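Local coordinates for protein ficolin-3 (Homo sapiens, PDB 2J5Z) that is a collagen-like lectin that binds galactose through its fibrinogen-like domain and probably serves innate immune recognition of sugar-bearing targets, at residues G124-F136 against D143-T155. Numbering follows the deposited sequence.
Sequences GEVDHYQLALGKF and DSLSLHSGRPFTT. With ACT (acetate ion), chain F.
The CD2 methyl of L133 lies against L145, 3.7 Å from its CG and 3.6 Å from its carbonyl O, the two side chains crossing at about a right angle. L133 CB faces the S149 hydroxymethyl group, whose OG, anti to its own backbone N (chi1 -173°), accepts from the L133 N at 3.1 Å. Here a side-chain hydroxyl takes the place of a backbone carbonyl; nearer the start of strand 131-133 the bonds are backbone to backbone: L131 N donates to R151 O, and G150 N returns a bond to L131 O at 2.7 Å. Both partners of L131 lie in the type II turn H148-R151, itself closed by R151 N to H148 O; G150, with a phi of 89°, fills its third position. The extended Q130 side chain runs alongside that turn with its CD 3.4 Å from G150 O. At one end, F153 N donates to H128 O, while H128 CB touches P152 CB at 3.5 Å. At the other, D143 CB makes a CH-pi contact over one face of the F136 ring, 3.8 Å from its centroid, the carboxylate plane lying within 8° of parallel to the ring. OD1 accepts from L145 N in an Asx turn and from S146 N in the wider Asx motif, both on one face of its plane, and is also hydrogen-bonded to Y117 OH. A water joins G134 O to S146 OG. Residues 149-151 thus bond to one side of strand 131-133, whose other side pairs antiparallel with strand 112-122; L131 packs on F120 and L122, and Y129 reaches E88 of helix 87-94.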
ATOM      1  N   GLY A 124      24.005 -10.363 -18.030  1.00 16.21           N
ATOM      2  CA  GLY A 124      22.876 -11.285 -18.259  1.00 16.62           C
ATOM      3  C   GLY A 124      22.990 -12.622 -17.532  1.00 16.20           C
ATOM      4  O   GLY A 124      23.947 -12.872 -16.800  1.00 16.40           O
ATOM      5  N   GLU A 125      22.004 -13.495 -17.717  1.00 16.29           N
ATOM      6  CA  GLU A 125      21.946 -14.733 -16.940  1.00 16.65           C
ATOM      7  C   GLU A 125      23.094 -15.710 -17.248  1.00 16.87           C
ATOM      8  O   GLU A 125      23.531 -16.470 -16.376  1.00 16.42           O
ATOM      9  CB  GLU A 125      20.604 -15.444 -17.136  1.00 16.73           C
ATOM     10  CG  GLU A 125      20.414 -16.588 -16.150  1.00 16.96           C
ATOM     11  CD  GLU A 125      19.046 -17.222 -16.217  1.00 16.33           C
ATOM     12  OE1 GLU A 125      18.267 -16.863 -17.132  1.00 17.00           O
ATOM     13  OE2 GLU A 125      18.753 -18.081 -15.349  1.00 16.08           O
ATOM     14  N   VAL A 126      23.560 -15.701 -18.491  1.00 18.58           N
ATOM     15  CA  VAL A 126      24.700 -16.545 -18.860  1.00 20.03           C
ATOM     16  C   VAL A 126      25.940 -16.195 -18.037  1.00 19.80           C
ATOM     17  O   VAL A 126      26.770 -17.060 -17.725  1.00 20.28           O
ATOM     18  CB  VAL A 126      25.065 -16.407 -20.345  1.00 20.82           C
ATOM     19  CG1 VAL A 126      25.767 -15.086 -20.618  1.00 25.62           C
ATOM     20  CG2 VAL A 126      25.966 -17.578 -20.762  1.00 21.40           C
ATOM     21  N   ASP A 127      26.061 -14.916 -17.700  1.00 19.47           N
ATOM     22  CA  ASP A 127      27.159 -14.419 -16.886  1.00 19.40           C
ATOM     23  C   ASP A 127      26.765 -14.356 -15.405  1.00 17.82           C
ATOM     24  O   ASP A 127      27.418 -13.694 -14.594  1.00 18.33           O
ATOM     25  CB  ASP A 127      27.614 -13.053 -17.400  1.00 20.27           C
ATOM     26  CG  ASP A 127      28.317 -13.136 -18.745  1.00 23.50           C
ATOM     27  OD1 ASP A 127      29.260 -13.947 -18.883  1.00 26.80           O
ATOM     28  OD2 ASP A 127      27.940 -12.390 -19.663  1.00 25.06           O
ATOM     29  N   HIS A 128      25.691 -15.054 -15.058  1.00 17.01           N
ATOM     30  CA  HIS A 128      25.264 -15.192 -13.677  1.00 16.83           C
ATOM     31  C   HIS A 128      24.930 -13.850 -13.030  1.00 14.42           C
ATOM     32  O   HIS A 128      25.132 -13.672 -11.834  1.00 15.16           O
ATOM     33  CB  HIS A 128      26.338 -15.899 -12.855  1.00 18.73           C
ATOM     34  CG  HIS A 128      26.889 -17.116 -13.524  1.00 23.13           C
ATOM     35  ND1 HIS A 128      26.096 -18.180 -13.897  1.00 26.56           N
ATOM     36  CD2 HIS A 128      28.150 -17.433 -13.902  1.00 25.26           C
ATOM     37  CE1 HIS A 128      26.845 -19.102 -14.477  1.00 26.01           C
ATOM     38  NE2 HIS A 128      28.094 -18.671 -14.496  1.00 25.59           N
ATOM     39  N   TYR A 129      24.435 -12.918 -13.835  1.00 13.76           N
ATOM     40  CA  TYR A 129      23.996 -11.596 -13.335  1.00 12.22           C
ATOM     41  C   TYR A 129      25.124 -10.918 -12.588  1.00 12.70           C
ATOM     42  O   TYR A 129      24.911 -10.254 -11.563  1.00 14.09           O
ATOM     43  CB  TYR A 129      22.708 -11.690 -12.486  1.00 11.59           C
ATOM     44  CG  TYR A 129      21.510 -12.198 -13.268  1.00 10.70           C
ATOM     45  CD1 TYR A 129      21.026 -11.491 -14.368  1.00 10.43           C
ATOM     46  CD2 TYR A 129      20.846 -13.374 -12.887  1.00 13.13           C
ATOM     47  CE1 TYR A 129      19.930 -11.946 -15.100  1.00 12.13           C
ATOM     48  CE2 TYR A 129      19.727 -13.838 -13.617  1.00 12.45           C
ATOM     49  CZ  TYR A 129      19.292 -13.119 -14.716  1.00 13.25           C
ATOM     50  OH  TYR A 129      18.209 -13.557 -15.427  1.00 14.54           O
ATOM     51  N   GLN A 130      26.325 -11.073 -13.137  1.00 13.58           N
ATOM     52  CA  GLN A 130      27.536 -10.491 -12.565  1.00 14.25           C
ATOM     53  C   GLN A 130      27.353  -8.984 -12.346  1.00 13.78           C
ATOM     54  O   GLN A 130      26.826  -8.271 -13.200  1.00 13.15           O
ATOM     55  CB  GLN A 130      28.718 -10.774 -13.496  1.00 15.32           C
ATOM     56  CG  GLN A 130      30.054 -10.177 -13.070  1.00 17.07           C
ATOM     57  CD  GLN A 130      31.159 -10.522 -14.064  1.00 20.14           C
ATOM     58  OE1 GLN A 130      31.375 -11.694 -14.396  1.00 22.64           O
ATOM     59  NE2 GLN A 130      31.860  -9.505 -14.541  1.00 20.36           N
ATOM     60  N   LEU A 131      27.815  -8.502 -11.199  1.00 13.20           N
ATOM     61  CA  LEU A 131      27.710  -7.083 -10.884  1.00 12.65           C
ATOM     62  C   LEU A 131      28.776  -6.282 -11.610  1.00 12.75           C
ATOM     63  O   LEU A 131      29.962  -6.647 -11.597  1.00 13.59           O
ATOM     64  CB  LEU A 131      27.888  -6.869  -9.380  1.00 12.29           C
ATOM     65  CG  LEU A 131      27.883  -5.407  -8.892  1.00 11.18           C
ATOM     66  CD1 LEU A 131      26.566  -4.692  -9.199  1.00 13.30           C
ATOM     67  CD2 LEU A 131      28.138  -5.416  -7.402  1.00 12.02           C
ATOM     68  N   ALA A 132      28.349  -5.203 -12.254  1.00 12.83           N
ATOM     69  CA  ALA A 132      29.280  -4.176 -12.755  1.00 12.95           C
ATOM     70  C   ALA A 132      29.003  -2.859 -12.014  1.00 13.74           C
ATOM     71  O   ALA A 132      28.039  -2.144 -12.313  1.00 12.84           O
ATOM     72  CB  ALA A 132      29.122  -3.992 -14.256  1.00 13.32           C
ATOM     73  N   LEU A 133      29.847  -2.559 -11.030  1.00 13.76           N
ATOM     74  CA  LEU A 133      29.619  -1.409 -10.162  1.00 14.01           C
ATOM     75  C   LEU A 133      30.612  -0.293 -10.465  1.00 15.14           C
ATOM     76  O   LEU A 133      31.804  -0.552 -10.587  1.00 15.94           O
ATOM     77  CB  LEU A 133      29.751  -1.846  -8.698  1.00 15.59           C
ATOM     78  CG  LEU A 133      29.295  -0.846  -7.644  1.00 15.85           C
ATOM     79  CD1 LEU A 133      27.774  -0.718  -7.650  1.00 15.80           C
ATOM     80  CD2 LEU A 133      29.831  -1.273  -6.266  1.00 15.82           C
ATOM     81  N   GLY A 134      30.099   0.934 -10.584  1.00 15.85           N
ATOM     82  CA  GLY A 134      30.918   2.139 -10.722  1.00 17.30           C
ATOM     83  C   GLY A 134      31.590   2.523  -9.416  1.00 17.84           C
ATOM     84  O   GLY A 134      31.389   1.888  -8.378  1.00 17.08           O
ATOM     85  N   LYS A 135      32.420   3.553  -9.479  1.00 18.92           N
ATOM     86  CA  LYS A 135      33.195   3.984  -8.318  1.00 20.26           C
ATOM     87  C   LYS A 135      32.332   4.619  -7.228  1.00 19.57           C
ATOM     88  O   LYS A 135      31.304   5.225  -7.510  1.00 18.72           O
ATOM     89  CB  LYS A 135      34.283   4.968  -8.762  1.00 21.68           C
ATOM     90  CG  LYS A 135      35.209   4.402  -9.840  1.00 23.86           C
ATOM     91  CD  LYS A 135      35.967   3.201  -9.330  1.00 28.34           C
ATOM     92  CE  LYS A 135      36.962   2.689 -10.384  1.00 31.35           C
ATOM     93  NZ  LYS A 135      37.618   1.417  -9.954  1.00 33.96           N
ATOM     94  N   PHE A 136      32.789   4.467  -5.988  1.00 20.51           N
ATOM     95  CA  PHE A 136      32.167   5.049  -4.810  1.00 20.98           C
ATOM     96  C   PHE A 136      32.327   6.567  -4.837  1.00 22.30           C
ATOM     97  O   PHE A 136      33.441   7.075  -4.991  1.00 22.31           O
ATOM     98  CB  PHE A 136      32.837   4.461  -3.564  1.00 21.29           C
ATOM     99  CG  PHE A 136      32.279   4.959  -2.261  1.00 22.37           C
ATOM    100  CD1 PHE A 136      31.017   4.563  -1.819  1.00 21.42           C
ATOM    101  CD2 PHE A 136      33.034   5.797  -1.445  1.00 23.24           C
ATOM    102  CE1 PHE A 136      30.511   5.005  -0.604  1.00 22.10           C
ATOM    103  CE2 PHE A 136      32.537   6.250  -0.225  1.00 23.08           C
ATOM    104  CZ  PHE A 136      31.277   5.857   0.203  1.00 22.68           C
ATOM    105  N   ASP A 143      32.096   2.428   1.916  1.00 20.60           N
ATOM    106  CA  ASP A 143      32.006   1.522   0.775  1.00 20.27           C
ATOM    107  C   ASP A 143      32.129   0.066   1.213  1.00 19.69           C
ATOM    108  O   ASP A 143      33.174  -0.366   1.714  1.00 20.11           O
ATOM    109  CB  ASP A 143      33.085   1.887  -0.251  1.00 20.66           C
ATOM    110  CG  ASP A 143      33.062   0.994  -1.476  1.00 22.14           C
ATOM    111  OD1 ASP A 143      32.106   0.200  -1.639  1.00 20.47           O
ATOM    112  OD2 ASP A 143      34.018   1.094  -2.272  1.00 22.73           O
ATOM    113  N   SER A 144      31.052  -0.700   1.018  1.00 19.20           N
ATOM    114  CA  SER A 144      31.088  -2.138   1.281  1.00 19.10           C
ATOM    115  C   SER A 144      30.592  -2.975   0.094  1.00 18.25           C
ATOM    116  O   SER A 144      30.248  -4.143   0.262  1.00 17.04           O
ATOM    117  CB  SER A 144      30.261  -2.485   2.524  1.00 19.70           C
ATOM    118  OG  SER A 144      30.907  -2.041   3.710  1.00 21.83           O
ATOM    119  N   LEU A 145      30.547  -2.371  -1.089  1.00 17.21           N
ATOM    120  CA  LEU A 145      30.059  -3.071  -2.266  1.00 17.45           C
ATOM    121  C   LEU A 145      31.118  -3.215  -3.367  1.00 17.83           C
ATOM    122  O   LEU A 145      30.970  -4.057  -4.241  1.00 17.90           O
ATOM    123  CB  LEU A 145      28.804  -2.384  -2.819  1.00 17.48           C
ATOM    124  CG  LEU A 145      27.885  -3.199  -3.745  1.00 18.70           C
ATOM    125  CD1 LEU A 145      27.387  -4.466  -3.060  1.00 17.81           C
ATOM    126  CD2 LEU A 145      26.708  -2.357  -4.209  1.00 17.97           C
ATOM    127  N   SER A 146      32.200  -2.442  -3.303  1.00 19.16           N
ATOM    128  CA  SER A 146      33.207  -2.487  -4.372  1.00 19.57           C
ATOM    129  C   SER A 146      33.841  -3.857  -4.503  1.00 19.40           C
ATOM    130  O   SER A 146      34.099  -4.318  -5.616  1.00 20.05           O
ATOM    131  CB  SER A 146      34.297  -1.432  -4.163  1.00 19.68           C
ATOM    132  OG  SER A 146      33.776  -0.137  -4.350  1.00 20.98           O
ATOM    133  N   LEU A 147      34.091  -4.506  -3.369  1.00 19.41           N
ATOM    134  CA  LEU A 147      34.631  -5.871  -3.357  1.00 19.34           C
ATOM    135  C   LEU A 147      33.789  -6.798  -4.231  1.00 18.88           C
ATOM    136  O   LEU A 147      34.297  -7.716  -4.869  1.00 18.13           O
ATOM    137  CB  LEU A 147      34.685  -6.426  -1.918  1.00 20.25           C
ATOM    138  CG  LEU A 147      34.830  -7.953  -1.787  1.00 23.51           C
ATOM    139  CD1 LEU A 147      36.206  -8.442  -2.251  1.00 23.64           C
ATOM    140  CD2 LEU A 147      34.522  -8.481  -0.382  1.00 23.96           C
ATOM    141  N   HIS A 148      32.488  -6.535  -4.265  1.00 17.47           N
ATOM    142  CA  HIS A 148      31.560  -7.415  -4.940  1.00 16.33           C
ATOM    143  C   HIS A 148      31.444  -7.142  -6.429  1.00 16.00           C
ATOM    144  O   HIS A 148      30.894  -7.954  -7.171  1.00 16.14           O
ATOM    145  CB  HIS A 148      30.207  -7.361  -4.238  1.00 16.46           C
ATOM    146  CG  HIS A 148      30.246  -7.996  -2.887  1.00 16.13           C
ATOM    147  ND1 HIS A 148      30.340  -7.267  -1.724  1.00 17.86           N
ATOM    148  CD2 HIS A 148      30.283  -9.295  -2.524  1.00 15.94           C
ATOM    149  CE1 HIS A 148      30.401  -8.094  -0.694  1.00 16.11           C
ATOM    150  NE2 HIS A 148      30.369  -9.329  -1.153  1.00 19.04           N
ATOM    151  N   SER A 149      31.995  -6.024  -6.872  1.00 15.77           N
ATOM    152  CA  SER A 149      31.962  -5.718  -8.301  1.00 16.04           C
ATOM    153  C   SER A 149      32.763  -6.753  -9.078  1.00 16.29           C
ATOM    154  O   SER A 149      33.837  -7.154  -8.640  1.00 17.22           O
ATOM    155  CB  SER A 149      32.510  -4.330  -8.587  1.00 16.58           C
ATOM    156  OG  SER A 149      32.310  -4.015  -9.962  1.00 15.59           O
ATOM    157  N   GLY A 150      32.236  -7.197 -10.215  1.00 16.11           N
ATOM    158  CA  GLY A 150      32.923  -8.198 -11.036  1.00 17.40           C
ATOM    159  C   GLY A 150      32.593  -9.633 -10.674  1.00 17.55           C
ATOM    160  O   GLY A 150      33.105 -10.576 -11.303  1.00 19.49           O
ATOM    161  N   ARG A 151      31.737  -9.819  -9.670  1.00 16.76           N
ATOM    162  CA  ARG A 151      31.442 -11.154  -9.182  1.00 16.60           C
ATOM    163  C   ARG A 151      30.052 -11.603  -9.598  1.00 16.50           C
ATOM    164  O   ARG A 151      29.148 -10.780  -9.709  1.00 15.36           O
ATOM    165  CB  ARG A 151      31.606 -11.219  -7.661  1.00 17.65           C
ATOM    166  CG  ARG A 151      33.027 -10.895  -7.231  1.00 19.25           C
ATOM    167  CD  ARG A 151      33.229 -10.924  -5.745  1.00 20.09           C
ATOM    168  NE  ARG A 151      34.601 -10.535  -5.437  1.00 22.73           N
ATOM    169  CZ  ARG A 151      35.633 -11.375  -5.441  1.00 22.77           C
ATOM    170  NH1 ARG A 151      35.448 -12.670  -5.706  1.00 21.88           N
ATOM    171  NH2 ARG A 151      36.851 -10.923  -5.158  1.00 22.21           N
ATOM    172  N   PRO A 152      29.895 -12.910  -9.861  1.00 16.58           N
ATOM    173  CA  PRO A 152      28.590 -13.452 -10.225  1.00 15.83           C
ATOM    174  C   PRO A 152      27.674 -13.491  -9.011  1.00 15.85           C
ATOM    175  O   PRO A 152      28.141 -13.458  -7.881  1.00 15.53           O
ATOM    176  CB  PRO A 152      28.922 -14.881 -10.674  1.00 17.47           C
ATOM    177  CG  PRO A 152      30.135 -15.236  -9.851  1.00 18.01           C
ATOM    178  CD  PRO A 152      30.937 -13.958  -9.822  1.00 17.52           C
ATOM    179  N   PHE A 153      26.373 -13.539  -9.254  1.00 15.24           N
ATOM    180  CA  PHE A 153      25.406 -13.718  -8.184  1.00 15.53           C
ATOM    181  C   PHE A 153      25.399 -15.201  -7.817  1.00 16.00           C
ATOM    182  O   PHE A 153      25.510 -16.059  -8.712  1.00 16.59           O
ATOM    183  CB  PHE A 153      24.032 -13.289  -8.717  1.00 14.47           C
ATOM    184  CG  PHE A 153      23.034 -12.936  -7.649  1.00 14.18           C
ATOM    185  CD1 PHE A 153      23.116 -11.727  -6.979  1.00 14.20           C
ATOM    186  CD2 PHE A 153      21.975 -13.795  -7.359  1.00 14.44           C
ATOM    187  CE1 PHE A 153      22.184 -11.376  -6.020  1.00 15.10           C
ATOM    188  CE2 PHE A 153      21.033 -13.454  -6.390  1.00 14.15           C
ATOM    189  CZ  PHE A 153      21.134 -12.245  -5.719  1.00 15.47           C
ATOM    190  N   THR A 154      25.291 -15.512  -6.522  1.00 17.93           N
ATOM    191  CA  THR A 154      25.068 -16.908  -6.080  1.00 18.86           C
ATOM    192  C   THR A 154      23.908 -17.038  -5.106  1.00 18.63           C
ATOM    193  O   THR A 154      23.657 -16.159  -4.265  1.00 17.22           O
ATOM    194  CB  THR A 154      26.341 -17.702  -5.558  1.00 21.63           C
ATOM    195  OG1 THR A 154      26.314 -17.906  -4.133  1.00 24.07           O
ATOM    196  CG2 THR A 154      27.605 -17.077  -5.995  1.00 19.61           C
ATOM    197  N   THR A 155      23.174 -18.130  -5.289  1.00 17.69           N
ATOM    198  CA  THR A 155      22.078 -18.506  -4.416  1.00 18.70           C
ATOM    199  C   THR A 155      22.384 -19.901  -3.863  1.00 19.48           C
ATOM    200  O   THR A 155      23.370 -20.526  -4.246  1.00 19.41           O
ATOM    201  CB  THR A 155      20.747 -18.548  -5.187  1.00 17.43           C
ATOM    202  OG1 THR A 155      20.867 -19.427  -6.310  1.00 15.96           O
ATOM    203  CG2 THR A 155      20.383 -17.149  -5.708  1.00 15.59           C
TER
HETATM  204  C   ACT F1279      19.641 -11.980 -20.326  1.00 17.31           C
HETATM  205  O   ACT F1279      18.568 -11.509 -20.823  1.00 16.98           O
HETATM  206  OXT ACT F1279      19.658 -12.337 -19.110  1.00 17.93           O
HETATM  207  CH3 ACT F1279      20.870 -12.107 -21.156  1.00 13.86           C
HETATM  208  O   HOH W   1      33.168   0.353  -7.060  1.00 26.21           O